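Sugar kinase, pfkB family (Thermotoga maritima, PDB 2AJR) probably acts as an ATP-dependent sugar kinase of the pfkB (ribokinase-like) family, possibly a phosphofructokinase, and binds a magnesium ion. Local coordinates at residues Val57-Ser62 and Lys91-Asn96; Met13-Thr18 and Pro67-Gly72. One frame throughout, in Å; residues are numbered along the deposited sequence.

Contact 1: Val57-Ser62 and Lys91-Asn96; sequences VSIALS and KLITTN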
# COMPACT_ATOMS: atom_id res chain seq x y z
N VAL A 57 10.62 -12.19 -14.53
CA VAL A 57 11.24 -13.08 -15.52
C VAL A 57 12.27 -13.97 -14.84
O VAL A 57 12.32 -15.16 -15.12
CB VAL A 57 11.89 -12.32 -16.69
CG1 VAL A 57 12.76 -13.24 -17.54
CG2 VAL A 57 10.81 -11.66 -17.55
N SER A 58 13.06 -13.42 -13.93
CA SER A 58 13.97 -14.23 -13.11
C SER A 58 13.22 -15.27 -12.29
O SER A 58 13.63 -16.43 -12.23
CB SER A 58 14.80 -13.35 -12.18
OG SER A 58 15.82 -12.66 -12.90
N ILE A 59 12.13 -14.87 -11.65
CA ILE A 59 11.33 -15.83 -10.87
C ILE A 59 10.81 -16.92 -11.82
O ILE A 59 11.01 -18.10 -11.57
CB ILE A 59 10.19 -15.12 -10.07
CG1 ILE A 59 10.81 -14.22 -8.99
CG2 ILE A 59 9.22 -16.14 -9.45
CD1 ILE A 59 9.89 -13.11 -8.47
N ALA A 60 10.18 -16.51 -12.92
CA ALA A 60 9.72 -17.43 -13.97
C ALA A 60 10.82 -18.41 -14.45
O ALA A 60 10.60 -19.62 -14.48
CB ALA A 60 9.20 -16.64 -15.16
N LEU A 61 11.98 -17.89 -14.82
CA LEU A 61 13.06 -18.76 -15.26
C LEU A 61 13.49 -19.76 -14.17
O LEU A 61 13.79 -20.94 -14.48
CB LEU A 61 14.26 -17.94 -15.76
CG LEU A 61 14.03 -17.20 -17.07
CD1 LEU A 61 15.22 -16.29 -17.37
CD2 LEU A 61 13.78 -18.16 -18.22
N SER A 62 13.49 -19.32 -12.91
CA SER A 62 13.86 -20.20 -11.79
C SER A 62 12.92 -21.41 -11.68
O SER A 62 13.39 -22.51 -11.49
CB SER A 62 13.90 -19.44 -10.46
OG SER A 62 12.61 -19.30 -9.91
N LYS A 91 17.78 -20.47 -5.13
CA LYS A 91 19.24 -20.41 -5.26
C LYS A 91 19.67 -20.05 -6.70
O LYS A 91 20.80 -19.62 -6.95
CB LYS A 91 19.88 -21.76 -4.84
N LEU A 92 18.76 -20.23 -7.65
CA LEU A 92 19.07 -19.98 -9.05
C LEU A 92 19.17 -18.50 -9.45
O LEU A 92 19.74 -18.18 -10.49
CB LEU A 92 18.03 -20.70 -9.93
CG LEU A 92 18.01 -22.23 -9.79
CD1 LEU A 92 17.26 -22.83 -10.94
CD2 LEU A 92 19.43 -22.79 -9.74
N ILE A 93 18.63 -17.61 -8.61
CA ILE A 93 18.67 -16.17 -8.88
C ILE A 93 19.80 -15.57 -8.07
O ILE A 93 19.84 -15.76 -6.87
CB ILE A 93 17.38 -15.48 -8.47
CG1 ILE A 93 16.18 -16.17 -9.11
CG2 ILE A 93 17.39 -14.00 -8.90
CD1 ILE A 93 14.87 -15.64 -8.62
N THR A 94 20.73 -14.89 -8.75
CA THR A 94 21.73 -14.06 -8.10
C THR A 94 21.32 -12.60 -8.28
O THR A 94 20.93 -12.20 -9.38
CB THR A 94 23.14 -14.24 -8.72
OG1 THR A 94 23.48 -15.62 -8.76
CG2 THR A 94 24.23 -13.48 -7.89
N THR A 95 21.41 -11.81 -7.22
CA THR A 95 21.07 -10.41 -7.30
C THR A 95 22.34 -9.60 -7.48
O THR A 95 23.40 -9.97 -6.97
CB THR A 95 20.32 -9.96 -6.05
OG1 THR A 95 21.19 -10.00 -4.92
CG2 THR A 95 19.08 -10.86 -5.81
N ASN A 96 22.24 -8.49 -8.21
CA ASN A 96 23.36 -7.58 -8.39
C ASN A 96 22.83 -6.16 -8.61
O ASN A 96 22.96 -5.58 -9.70
CB ASN A 96 24.22 -8.06 -9.56
CG ASN A 96 25.48 -7.23 -9.73
OD1 ASN A 96 26.04 -6.72 -8.76
ND2 ASN A 96 25.91 -7.08 -10.97
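Leu92, in the turn that leads into strand 93-96, reaches the end of helix segment 57-62 with one methyl: its CD1 lies 3.9 Å from the carbonyl oxygen of Ser62. Farther back, CB of Leu92 is 4.4 Å from CB of Ser62. The backbone of Leu92 is already tied to Ser68 of the neighbouring strand, so the turn is anchored to the sheet as it passes the helix. Ile93, the first strand residue, carries most of the contact. Its CG1 branch lies beside the backbone N (chi1 -53°) and runs out with CD1 over the helix backbone, coming to 3.9 Å from the O of Ser58 and 4.3 Å from CG1 of Ile59. The same branch also meets Ser62, whose CB is 4.2 Å from CG1 of Ile93. The shorter branch, CG2, sits 4.2 Å from CB of Ser58, and the isoleucine thus lies against one turn of helix, Ser58 to Ser62. Helix and strand run nearly antiparallel, at 158°, with their axes 9.7 Å apart, as expected for a helix laid on the face of the mixed sheet, here in its parallel part, in the Rossmann-like α/β fold of the ribokinase family. On the helix, Ile59 is covered further by Leu86 and Ile89 of helix 76-89. No hydrogen bond joins the two segments. The serine hydroxyls are engaged elsewhere: Ser62 OG donates to the O of Ile59, 2.6 Å away, on a lone pair in the carbonyl plane, and Ser58 OG bonds to Thr16 and Ser68. With these polar ends bound away from Ile93, Ser58 offers it CB and its carbonyl, and Ser62 its CB, leaving an interface held by van der Waals contact.

Contact 2: Met13-Thr18 and Pro67-Gly72; sequences MVLTVT and PSVATG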
# COMPACT_ATOMS: atom_id res chain seq x y z
N MSE A 13 23.15 -18.81 -19.29
CA MSE A 13 22.86 -18.02 -18.08
C MSE A 13 22.30 -16.66 -18.53
O MSE A 13 22.81 -16.05 -19.48
CB MSE A 13 24.13 -17.86 -17.24
CG MSE A 13 24.19 -16.62 -16.31
SE MSE A 13 23.75 -16.88 -14.36
CE MSE A 13 25.18 -18.28 -13.91
N VAL A 14 21.26 -16.19 -17.85
CA VAL A 14 20.50 -15.02 -18.27
C VAL A 14 20.74 -13.85 -17.34
O VAL A 14 20.88 -14.03 -16.13
CB VAL A 14 18.99 -15.35 -18.31
CG1 VAL A 14 18.16 -14.15 -18.78
CG2 VAL A 14 18.72 -16.58 -19.19
N LEU A 15 20.77 -12.64 -17.90
CA LEU A 15 20.78 -11.39 -17.14
C LEU A 15 19.43 -10.69 -17.31
O LEU A 15 19.04 -10.42 -18.45
CB LEU A 15 21.88 -10.46 -17.65
CG LEU A 15 21.88 -8.99 -17.18
CD1 LEU A 15 22.09 -8.91 -15.67
CD2 LEU A 15 22.93 -8.16 -17.91
N THR A 16 18.74 -10.39 -16.21
CA THR A 16 17.51 -9.60 -16.27
C THR A 16 17.78 -8.22 -15.66
O THR A 16 18.40 -8.10 -14.59
CB THR A 16 16.31 -10.26 -15.54
OG1 THR A 16 16.52 -10.26 -14.12
CG2 THR A 16 16.11 -11.68 -16.01
N VAL A 17 17.32 -7.19 -16.37
CA VAL A 17 17.47 -5.81 -15.94
C VAL A 17 16.10 -5.27 -15.61
O VAL A 17 15.21 -5.32 -16.44
CB VAL A 17 18.05 -4.97 -17.06
CG1 VAL A 17 17.98 -3.46 -16.70
CG2 VAL A 17 19.48 -5.44 -17.37
N THR A 18 15.94 -4.76 -14.40
CA THR A 18 14.68 -4.17 -13.94
C THR A 18 15.05 -2.84 -13.29
O THR A 18 15.35 -2.78 -12.11
CB THR A 18 14.00 -5.07 -12.88
OG1 THR A 18 13.86 -6.40 -13.41
CG2 THR A 18 12.65 -4.51 -12.48
N PRO A 67 18.94 -20.51 -14.34
CA PRO A 67 19.44 -19.49 -13.44
C PRO A 67 19.52 -18.13 -14.10
O PRO A 67 19.57 -18.04 -15.34
CB PRO A 67 20.84 -19.98 -13.07
CG PRO A 67 21.25 -20.90 -14.17
CD PRO A 67 20.02 -21.38 -14.86
N SER A 68 19.49 -17.07 -13.29
CA SER A 68 19.66 -15.73 -13.82
C SER A 68 20.38 -14.85 -12.83
O SER A 68 20.37 -15.13 -11.64
CB SER A 68 18.30 -15.10 -14.20
OG SER A 68 17.32 -15.21 -13.16
N VAL A 69 21.01 -13.79 -13.33
CA VAL A 69 21.40 -12.65 -12.50
C VAL A 69 20.37 -11.53 -12.69
O VAL A 69 20.06 -11.16 -13.82
CB VAL A 69 22.77 -12.09 -12.88
CG1 VAL A 69 23.08 -10.84 -12.03
CG2 VAL A 69 23.83 -13.16 -12.68
N ALA A 70 19.85 -11.02 -11.57
CA ALA A 70 18.88 -9.94 -11.60
C ALA A 70 19.57 -8.64 -11.22
O ALA A 70 20.17 -8.55 -10.15
CB ALA A 70 17.73 -10.22 -10.64
N THR A 71 19.48 -7.63 -12.09
CA THR A 71 20.03 -6.32 -11.78
C THR A 71 19.00 -5.17 -11.95
O THR A 71 17.90 -5.38 -12.45
CB THR A 71 21.29 -6.03 -12.61
OG1 THR A 71 21.98 -4.93 -12.02
CG2 THR A 71 20.93 -5.73 -14.04
N GLY A 72 19.40 -3.97 -11.51
CA GLY A 72 18.51 -2.83 -11.40
C GLY A 72 18.86 -1.91 -10.23
O GLY A 72 19.99 -1.90 -9.74
O HOH W 1 16.06 -7.57 -12.68
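Strands 14-18 and 68-71 run parallel, their directions 19° apart and their axes 4.6 Å from each other, with Val14 through Val17 matched in order to Ser68 through Thr71. Four backbone bonds, each 2.8 Å from N to O, join them: Val69 N to Val14 O, Thr16 N to Val69 O, Thr71 N to Thr16 O and Thr18 N to Thr71 O. The third is the straightest, at 174°; in the last, the donor is tilted from the carbonyl plane. Between them the CA atoms of Ser68, Leu15, Ala70 and Val17 make CH...O contacts to carbonyls of the facing strand. On the face carrying Leu15 and Val17, the Leu15 side chain crosses that of Thr71 at a slant, CD1 of Leu15 3.8 Å from CG2 of Thr71, and also touches CG1 of Val69. CG2 of Thr71 also lies 3.6 Å from CG2 of Val17, the two side chains pointing the same way. With OG1 of Thr71 anti to its backbone N (chi1 -164°) and hydrogen-bonded to the backbone O of Asn96, CG2 is left between N and the carbonyl carbon. Helix 130-144 covers this face through Tyr140 and Phe136. The strands are inner members of the large sheet of the ribokinase-like fold, and helix 53-63, on the other face, leads back into strand 68-75, completing a beta-alpha-beta crossover interrupted by strands 22-28, 37-39 and 46-51. On that second face Thr16 places OG1 between its backbone N and carbonyl carbon, 3.7 Å from CB of Ala70. There it bonds Ser58 OG, which Ser68 OG also reaches. A water hydrogen-bonded to both Thr16 OG1 and Thr18 OG1 donates to Thr71 O. The poorly ordered selenomethionine Met13 brings SE to 4.1 Å from CG2 of Val69.

Overall arrangement
Both contacts are buried and reach the same large sheet, where strand 68-75 of contact 2 lies between strand 14-18 and strand 93-100 of contact 1. Contact 2 joins neighbouring strands within that sheet, so its chemistry is mainly regular backbone hydrogen bonding; contact 1 sets a helix against one of the sheet's two outermost strands in this chain and relies on apolar touch, with far less surface buried. The centres of contacts 1 and 2 are about 7 Å apart. They are directly linked: Thr94 O probably accepts a hydrogen bond from Ala70 N. The side chain of Ile59 in contact 1 is about 12 Å from the bound magnesium ion, whereas contact 2 is remote from the annotated sites.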